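Conserved hypothetical protein (Xanthomonas campestris, PDB 1TTZ) is of unknown function but belongs to the glutaredoxin-like family of the thioredoxin clan, which suggests a role in thiol-disulfide chemistry. Local coordinates at residues W61-A65 against P66-A70. Residues are numbered along the deposited sequence; the frame is centred on the assembly and turned at random.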
# COMPACT_ATOMS: atom_id res chain seq x y z
N TRP A 61 6.75 -1.06 -0.02
CA TRP A 61 7.22 -1.51 1.28
C TRP A 61 8.74 -1.57 1.19
O TRP A 61 9.30 -1.83 0.12
CB TRP A 61 6.66 -2.91 1.57
CG TRP A 61 7.03 -3.40 2.92
CD1 TRP A 61 8.03 -4.28 3.23
CD2 TRP A 61 6.43 -3.02 4.16
NE1 TRP A 61 8.08 -4.47 4.60
CE2 TRP A 61 7.11 -3.70 5.19
CE3 TRP A 61 5.38 -2.16 4.50
CZ2 TRP A 61 6.77 -3.55 6.54
CZ3 TRP A 61 5.04 -2.01 5.85
CH2 TRP A 61 5.73 -2.70 6.85
N PRO A 62 9.45 -1.33 2.31
CA PRO A 62 8.95 -1.01 3.64
C PRO A 62 8.66 0.46 3.89
O PRO A 62 9.28 1.35 3.30
CB PRO A 62 10.08 -1.50 4.54
CG PRO A 62 11.28 -1.06 3.76
CD PRO A 62 10.92 -1.50 2.34
N PHE A 63 7.70 0.70 4.77
CA PHE A 63 7.35 2.05 5.19
C PHE A 63 6.71 2.03 6.57
O PHE A 63 5.81 1.25 6.84
CB PHE A 63 6.41 2.74 4.18
CG PHE A 63 5.21 1.92 3.76
CD1 PHE A 63 5.18 1.31 2.51
CD2 PHE A 63 4.07 1.84 4.58
CE1 PHE A 63 4.04 0.63 2.07
CE2 PHE A 63 2.92 1.17 4.15
CZ PHE A 63 2.90 0.56 2.89
N ASP A 64 7.22 2.89 7.45
CA ASP A 64 6.66 2.99 8.80
C ASP A 64 5.72 4.19 8.83
O ASP A 64 5.57 4.89 7.82
CB ASP A 64 7.78 3.16 9.84
CG ASP A 64 8.72 4.29 9.50
OD1 ASP A 64 8.30 5.24 8.80
OD2 ASP A 64 9.89 4.24 9.94
N ALA A 65 5.09 4.43 9.98
CA ALA A 65 4.14 5.53 10.12
C ALA A 65 4.69 6.88 9.65
O ALA A 65 4.02 7.60 8.90
CB ALA A 65 3.67 5.63 11.56
N PRO A 66 5.90 7.26 10.10
CA PRO A 66 6.41 8.56 9.64
C PRO A 66 6.67 8.67 8.14
O PRO A 66 6.46 9.73 7.55
CB PRO A 66 7.67 8.75 10.49
CG PRO A 66 8.08 7.37 10.85
CD PRO A 66 6.77 6.69 11.14
N ARG A 67 7.13 7.60 7.51
CA ARG A 67 7.41 7.63 6.08
C ARG A 67 6.09 7.73 5.32
O ARG A 67 5.97 8.46 4.34
CB ARG A 67 8.16 6.38 5.64
CG ARG A 67 8.63 6.47 4.19
CD ARG A 67 9.21 5.16 3.67
NE ARG A 67 9.72 5.35 2.31
CZ ARG A 67 9.62 4.47 1.33
NH1 ARG A 67 9.04 3.29 1.53
NH2 ARG A 67 10.10 4.76 0.13
N LEU A 68 5.11 6.98 5.79
CA LEU A 68 3.80 6.98 5.16
C LEU A 68 3.15 8.35 5.28
O LEU A 68 2.72 8.93 4.29
CB LEU A 68 2.92 5.90 5.80
CG LEU A 68 1.45 5.87 5.39
CD1 LEU A 68 1.35 5.95 3.88
CD2 LEU A 68 0.80 4.58 5.91
N ARG A 69 3.08 8.87 6.50
CA ARG A 69 2.48 10.17 6.74
C ARG A 69 3.19 11.25 5.93
O ARG A 69 2.55 12.16 5.40
CB ARG A 69 2.51 10.49 8.25
CG ARG A 69 2.16 11.94 8.62
CD ARG A 69 0.96 12.48 7.86
NE ARG A 69 -0.25 11.69 8.05
CZ ARG A 69 -1.36 11.83 7.33
NH1 ARG A 69 -1.41 12.74 6.36
NH2 ARG A 69 -2.40 11.05 7.56
N ALA A 70 4.51 11.15 5.81
CA ALA A 70 5.27 12.13 5.04
C ALA A 70 4.96 11.99 3.54
O ALA A 70 4.82 12.98 2.83
CB ALA A 70 6.78 11.95 5.28
O HOH W 1 10.70 1.21 -0.34
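D64 and R67 meet where an extended loop, with a cis peptide between W61 and P62, turns into helix 65-73, and the first helical backbone bonds run from L68 N to D64 O and from R69 N to A65 O, both 2.9 Å. D64 is the N-cap. With chi1 at 52°, CG stands between the residue's own backbone N and carbonyl carbon, and OD1 is brought to R67 N, from which it accepts at 2.9 Å with an N-H...O angle of 158°. The same oxygen lies 3.0 Å from P66 CG, the proline ring crossing the aspartate side chain at about a right angle. P66, at N2, has no N-H to give, and OD1 takes the N-H of R67, at N3, the usual partner of an aspartate cap. The R67 side chain runs back along the loop, extended from CG to NE. Its CD packs on F63 CB at 3.7 Å, and NH1 reaches the edge of the F63 ring; its main hydrogen bond goes to D60 O, and the one to P62 O (2.6 Å, 117°) is weak and bent. On the buried side, F63 CE2 and L68 CD2 lie 4.4 Å apart, and both side chains rest on L51 and on helix 12-23. This is an Asp N-cap with proline in the helix's first turn, where a short loop leads from edge strand 58-60 into the C-terminal helix of a thioredoxin-like fold.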